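Local coordinates for extracellular protein containing a SCP domain (PDB 4IFA) that is of unknown function but, as an extracellular protein with a CAP-associated N-terminal region and an SCP domain, is regarded as a vaccine candidate possibly involved in virulence, at residues 53-58 against 99-104; 61-66 against 80-85. One frame throughout, in Å; residues are numbered along the deposited sequence. Where two conformers were deposited one is given.

Interaction 1. Residues 53-58 against 99-104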
loop_
_atom_site.group_PDB
_atom_site.type_symbol
_atom_site.label_atom_id
_atom_site.label_comp_id
_atom_site.label_asym_id
_atom_site.label_seq_id
_atom_site.Cartn_x
_atom_site.Cartn_y
_atom_site.Cartn_z
ATOM N N ASN A 53 -9.205 -11.690 12.231
ATOM C CA ASN A 53 -9.244 -12.280 13.588
ATOM C C ASN A 53 -8.068 -11.826 14.448
ATOM O O ASN A 53 -8.161 -11.846 15.678
ATOM C CB ASN A 53 -9.186 -13.837 13.571
ATOM C CG ASN A 53 -10.433 -14.540 13.025
ATOM O OD1 ASN A 53 -10.322 -15.712 12.591
ATOM N ND2 ASN A 53 -11.607 -13.897 13.080
HETATM N N MSE A 54 -6.950 -11.453 13.817
HETATM C CA MSE A 54 -5.771 -11.011 14.572
HETATM C C MSE A 54 -5.900 -9.571 15.100
HETATM O O MSE A 54 -5.231 -9.188 16.084
HETATM C CB MSE A 54 -4.517 -11.132 13.717
HETATM C CG MSE A 54 -4.382 -12.468 12.987
HETATM SE SE MSE A 54 -4.324 -13.972 14.208
HETATM C CE MSE A 54 -2.838 -13.384 14.819
ATOM N N ILE A 55 -6.749 -8.771 14.466
ATOM C CA ILE A 55 -6.910 -7.373 14.832
ATOM C C ILE A 55 -7.488 -7.296 16.235
ATOM O O ILE A 55 -8.544 -7.900 16.534
ATOM C CB ILE A 55 -7.810 -6.579 13.837
ATOM C CG1 ILE A 55 -7.313 -6.656 12.392
ATOM C CG2 ILE A 55 -7.912 -5.109 14.275
ATOM C CD1 ILE A 55 -6.005 -5.951 12.133
ATOM N N GLY A 56 -6.782 -6.572 17.108
ATOM C CA GLY A 56 -7.164 -6.416 18.514
ATOM C C GLY A 56 -6.479 -7.410 19.431
ATOM O O GLY A 56 -6.536 -7.267 20.663
ATOM N N GLY A 57 -5.894 -8.456 18.850
ATOM C CA GLY A 57 -5.185 -9.477 19.598
ATOM C C GLY A 57 -3.761 -9.020 19.884
ATOM O O GLY A 57 -3.307 -7.965 19.388
ATOM N N ASP A 58 -3.039 -9.778 20.688
ATOM C CA ASP A 58 -1.688 -9.341 20.973
ATOM C C ASP A 58 -0.660 -9.883 20.014
ATOM O O ASP A 58 -0.958 -10.712 19.126
ATOM C CB ASP A 58 -1.330 -9.555 22.420
ATOM C CG ASP A 58 -1.260 -10.998 22.835
ATOM O OD1 ASP A 58 -1.079 -11.911 22.029
ATOM O OD2 ASP A 58 -1.339 -11.237 24.050
ATOM N N ARG A 99 2.529 -3.895 21.546
ATOM C CA ARG A 99 2.245 -5.339 21.518
ATOM C C ARG A 99 0.803 -5.739 21.217
ATOM O O ARG A 99 0.354 -6.808 21.608
ATOM C CB ARG A 99 2.833 -6.066 22.742
ATOM C CG ARG A 99 4.374 -5.937 22.807
ATOM C CD ARG A 99 4.987 -7.101 23.482
ATOM N NE ARG A 99 6.428 -6.919 23.625
ATOM C CZ ARG A 99 7.290 -7.902 23.827
ATOM N NH1 ARG A 99 6.882 -9.163 23.860
ATOM N NH2 ARG A 99 8.579 -7.623 23.968
ATOM N N LYS A 100 0.083 -4.848 20.536
ATOM C CA LYS A 100 -1.290 -5.117 20.078
ATOM C C LYS A 100 -1.365 -4.920 18.567
ATOM O O LYS A 100 -0.697 -4.024 18.021
ATOM C CB LYS A 100 -2.301 -4.186 20.754
ATOM C CG LYS A 100 -2.397 -4.311 22.277
ATOM C CD LYS A 100 -2.761 -5.725 22.756
ATOM C CE LYS A 100 -4.175 -6.165 22.357
ATOM N NZ LYS A 100 -4.577 -7.504 22.909
ATOM N N VAL A 101 -2.167 -5.750 17.894
ATOM C CA VAL A 101 -2.364 -5.661 16.447
ATOM C C VAL A 101 -3.461 -4.623 16.183
ATOM O O VAL A 101 -4.594 -4.803 16.629
ATOM C CB VAL A 101 -2.695 -7.006 15.808
ATOM C CG1 VAL A 101 -2.920 -6.814 14.320
ATOM C CG2 VAL A 101 -1.578 -8.030 16.036
ATOM N N VAL A 102 -3.109 -3.519 15.537
ATOM C CA VAL A 102 -4.007 -2.389 15.314
ATOM C C VAL A 102 -4.439 -2.175 13.860
ATOM O O VAL A 102 -5.407 -1.470 13.609
ATOM C CB VAL A 102 -3.403 -1.067 15.884
ATOM C CG1 VAL A 102 -3.125 -1.224 17.409
ATOM C CG2 VAL A 102 -2.168 -0.568 15.147
ATOM N N THR A 103 -3.741 -2.801 12.928
ATOM C CA THR A 103 -4.026 -2.654 11.500
ATOM C C THR A 103 -3.414 -3.785 10.736
ATOM O O THR A 103 -2.559 -4.497 11.256
ATOM C CB THR A 103 -3.501 -1.266 11.015
ATOM O OG1 THR A 103 -3.938 -0.964 9.668
ATOM C CG2 THR A 103 -2.000 -1.173 11.041
ATOM N N ALA A 104 -3.860 -3.984 9.488
ATOM C CA ALA A 104 -3.217 -4.948 8.585
ATOM C C ALA A 104 -3.570 -4.568 7.169
ATOM O O ALA A 104 -4.636 -4.016 6.937
ATOM C CB ALA A 104 -3.649 -6.410 8.862
#

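Interaction 2. Residues 61-66 against 80-85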
loop_
_atom_site.group_PDB
_atom_site.type_symbol
_atom_site.label_atom_id
_atom_site.label_comp_id
_atom_site.label_asym_id
_atom_site.label_seq_id
_atom_site.Cartn_x
_atom_site.Cartn_y
_atom_site.Cartn_z
ATOM N N ASN A 61 0.171 -13.580 20.064
ATOM C CA ASN A 61 -0.819 -14.349 19.284
ATOM C C ASN A 61 -0.456 -14.314 17.786
ATOM O O ASN A 61 -0.466 -15.348 17.120
ATOM C CB ASN A 61 -2.232 -13.795 19.557
ATOM C CG ASN A 61 -3.331 -14.559 18.840
ATOM O OD1 ASN A 61 -3.515 -15.759 19.039
ATOM N ND2 ASN A 61 -4.061 -13.847 17.978
ATOM N N LEU A 62 -0.044 -13.152 17.297
ATOM C CA LEU A 62 0.332 -13.003 15.889
ATOM C C LEU A 62 1.564 -13.860 15.632
ATOM O O LEU A 62 1.575 -14.668 14.694
ATOM C CB LEU A 62 0.588 -11.538 15.556
ATOM C CG LEU A 62 1.055 -11.250 14.137
ATOM C CD1 LEU A 62 0.033 -11.747 13.062
ATOM C CD2 LEU A 62 1.273 -9.765 13.977
ATOM N N LEU A 63 2.558 -13.772 16.526
ATOM C CA LEU A 63 3.783 -14.572 16.358
ATOM C C LEU A 63 3.470 -16.085 16.339
ATOM O O LEU A 63 4.017 -16.832 15.539
ATOM C CB LEU A 63 4.788 -14.220 17.458
ATOM C CG LEU A 63 6.207 -14.731 17.317
ATOM C CD1 LEU A 63 6.803 -14.192 16.042
ATOM C CD2 LEU A 63 6.989 -14.277 18.507
ATOM N N ALA A 64 2.600 -16.542 17.250
ATOM C CA ALA A 64 2.198 -17.950 17.310
ATOM C C ALA A 64 1.488 -18.481 16.077
ATOM O O ALA A 64 1.740 -19.613 15.656
ATOM C CB ALA A 64 1.276 -18.170 18.524
ATOM N N LYS A 65 0.589 -17.665 15.523
ATOM C CA LYS A 65 -0.277 -18.054 14.410
ATOM C C LYS A 65 0.377 -17.837 13.039
ATOM O O LYS A 65 0.165 -18.641 12.125
ATOM C CB LYS A 65 -1.601 -17.268 14.485
ATOM C CG LYS A 65 -2.457 -17.411 15.762
ATOM C CD LYS A 65 -3.225 -18.667 15.814
ATOM C CE LYS A 65 -3.908 -18.893 17.184
ATOM N NZ LYS A 65 -4.954 -17.895 17.565
ATOM N N TRP A 66 1.131 -16.742 12.888
ATOM C CA TRP A 66 1.794 -16.381 11.609
ATOM C C TRP A 66 3.295 -16.641 11.497
ATOM O O TRP A 66 3.856 -16.593 10.394
ATOM C CB TRP A 66 1.510 -14.892 11.254
ATOM C CG TRP A 66 0.618 -14.713 10.067
ATOM C CD1 TRP A 66 1.015 -14.489 8.785
ATOM C CD2 TRP A 66 -0.819 -14.779 10.043
ATOM N NE1 TRP A 66 -0.059 -14.420 7.980
ATOM C CE2 TRP A 66 -1.210 -14.574 8.706
ATOM C CE3 TRP A 66 -1.811 -14.958 11.014
ATOM C CZ2 TRP A 66 -2.549 -14.589 8.297
ATOM C CZ3 TRP A 66 -3.143 -14.953 10.608
ATOM C CH2 TRP A 66 -3.493 -14.754 9.275
ATOM N N GLU A 80 4.485 -0.431 14.207
ATOM C CA GLU A 80 5.544 -1.031 13.403
ATOM C C GLU A 80 4.877 -2.044 12.474
ATOM O O GLU A 80 3.979 -2.816 12.872
ATOM C CB GLU A 80 6.568 -1.764 14.278
ATOM C CG GLU A 80 7.428 -0.903 15.164
ATOM C CD GLU A 80 8.295 -1.760 16.037
ATOM O OE1 GLU A 80 7.797 -2.255 17.075
ATOM O OE2 GLU A 80 9.474 -1.931 15.698
ATOM N N TRP A 81 5.319 -2.057 11.235
ATOM C CA TRP A 81 4.849 -3.053 10.288
ATOM C C TRP A 81 5.623 -4.348 10.434
ATOM O O TRP A 81 6.878 -4.350 10.409
ATOM C CB TRP A 81 4.975 -2.585 8.846
ATOM C CG TRP A 81 4.074 -1.515 8.352
ATOM C CD1 TRP A 81 4.436 -0.247 7.941
ATOM C CD2 TRP A 81 2.677 -1.635 8.093
ATOM N NE1 TRP A 81 3.338 0.411 7.452
ATOM C CE2 TRP A 81 2.255 -0.422 7.498
ATOM C CE3 TRP A 81 1.744 -2.647 8.298
ATOM C CZ2 TRP A 81 0.932 -0.204 7.118
ATOM C CZ3 TRP A 81 0.440 -2.430 7.906
ATOM C CH2 TRP A 81 0.043 -1.199 7.352
ATOM N N TRP A 82 4.900 -5.452 10.552
ATOM C CA TRP A 82 5.452 -6.809 10.552
ATOM C C TRP A 82 5.055 -7.324 9.162
ATOM O O TRP A 82 3.857 -7.593 8.901
ATOM C CB TRP A 82 4.820 -7.660 11.653
ATOM C CG TRP A 82 5.249 -7.387 13.057
ATOM C CD1 TRP A 82 5.638 -6.199 13.598
ATOM C CD2 TRP A 82 5.207 -8.329 14.120
ATOM N NE1 TRP A 82 5.904 -6.367 14.952
ATOM C CE2 TRP A 82 5.654 -7.669 15.292
ATOM C CE3 TRP A 82 4.857 -9.682 14.194
ATOM C CZ2 TRP A 82 5.746 -8.320 16.534
ATOM C CZ3 TRP A 82 4.979 -10.334 15.422
ATOM C CH2 TRP A 82 5.389 -9.647 16.580
ATOM N N VAL A 83 6.028 -7.540 8.287
ATOM C CA VAL A 83 5.756 -7.846 6.885
ATOM C C VAL A 83 6.000 -9.316 6.586
ATOM O O VAL A 83 7.076 -9.837 6.843
ATOM C CB VAL A 83 6.701 -7.026 5.993
ATOM C CG1 VAL A 83 6.447 -7.284 4.525
ATOM C CG2 VAL A 83 6.498 -5.541 6.278
ATOM N N TYR A 84 5.000 -9.967 6.001
ATOM C CA TYR A 84 5.042 -11.356 5.558
ATOM C C TYR A 84 4.989 -11.371 4.025
ATOM O O TYR A 84 3.918 -11.492 3.436
ATOM C CB TYR A 84 3.861 -12.135 6.163
ATOM C CG TYR A 84 3.968 -12.231 7.669
ATOM C CD1 TYR A 84 4.544 -13.330 8.284
ATOM C CD2 TYR A 84 3.505 -11.191 8.488
ATOM C CE1 TYR A 84 4.682 -13.406 9.682
ATOM C CE2 TYR A 84 3.640 -11.245 9.871
ATOM C CZ TYR A 84 4.189 -12.359 10.467
ATOM O OH TYR A 84 4.312 -12.405 11.846
ATOM N N ASN A 85 6.165 -11.249 3.423
ATOM C CA ASN A 85 6.258 -11.099 1.953
ATOM C C ASN A 85 6.975 -12.228 1.242
ATOM O O ASN A 85 7.219 -12.108 0.052
ATOM C CB ASN A 85 7.001 -9.794 1.611
ATOM C CG ASN A 85 8.458 -9.840 2.009
ATOM O OD1 ASN A 85 8.836 -10.661 2.839
ATOM N ND2 ASN A 85 9.298 -8.973 1.442
#

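Interaction 1. Residues 53-58 against 99-104
V101 pushes its isopropyl group against the turn formed by residues 54-57, with CB 3.4 Å from the carbonyl oxygen of M54. With CG1 anti to the backbone N (chi1 178°), the two methyls straddle that oxygen: CG1 reaches on to CD1 of I55 at 3.9 Å, while CG2 lies near the carbonyl oxygen of G57. I55 leaves its backbone alongside the strand and bends back at chi2 (-68°), which lays CD1 over the T103-A104 peptide, 3.7 Å from C of T103, and within reach of the A104 methyl.

Two backbone hydrogen bonds clamp the turn to V101 on both its polar groups: G56 N gives to V101 O at 2.9 Å, and V101 N gives to G57 O, a nearly straight bond. The turn is type II, closed by G57 N to M54 O, and G56 holds the positive phi (95°) of its third position. M54 O thus accepts from G57 while resting against the valine. K100 folds its chain at chi2 and chi3 and curls back over the turn, so that NZ makes a weak hydrogen bond to G56 O at 3.0 Å. D58 meets the strand through CB, 3.3 Å from R99 O; its carboxylate turns to cap N61 N.

The turn joins helix 51-54 to helix 59-66 and is pinned to the start of strand 100-106. M54 (selenomethionine), V101 and A104 all pack on F94 of strand 92-97, whereas V102 and T103, paired with G95 in a classic beta bulge, carry their side chains to helix 185-191.

Interaction 2. Residues 61-66 against 80-85
Helix 61-66 runs almost parallel to strand 80-84, their axes 7° apart in direction and 11.9 Å from each other at closest approach, so side chains do most of the bridging. W66 and Y84 form a T-shaped pair: the five-membered ring of W66 presents its edge to the phenol face, with centroids 4.8 Å apart and planes at 67°. The touching atom is CD1 of W66, which sits over the centre of the Y84 ring and 3.7 Å from Y84 CD1. CB of W66 continues over the same face toward CZ and OH, while the backbone oxygen W66 O approaches obliquely from the side, 3.4 Å from Y84 CE1. A hydrogen bond to G67 O ties the phenol's hydroxyl end to the backbone just past the helix, with its face against W66.

One turn back along the helix, L62 stands with CG anti to the backbone N (chi1 177°), and the branch carries CD2 to CE3 of W82 at 3.6 Å, meeting the indole obliquely at its six-membered ring. L63 adds a looser touch, CD1 to CZ3 of W82 at 4.3 Å. The two aromatic side chains of the strand also meet each other, Y84 OH lying in the indole plane at the edge of W82.

W82 and Y84, two residues apart, thus share one face of the antiparallel sheet, and L62 and W66 line up against them. This is helix-on-sheet packing, a short helix laid by its leucines and tryptophan against the aromatic face of an antiparallel sheet, within the CAP-associated N-terminal region.

How the interactions relate
Interactions 1 and 2 lie with their centres about 10 Å apart on the same side of the chain's centre, within the CAP-associated N-terminal region. Along the chain, interaction 2 falls entirely between the two segments of interaction 1: residues 53-58 lead directly into helix 59-66, and strand 80-84 precedes strand 100-106. Both strands belong to one antiparallel sheet, separated there by strand 92-97. M54, present as selenomethionine, joins the two contacts, its CE 3.4 Å from CA of L62 and its CG 3.7 Å from CZ3 of W66, while V101 CG2 meets L62 CD2. The turn is thus bonded by backbone to strand 100-106, and the following helix packs mainly by side chains on strands 80-84 and 92-97.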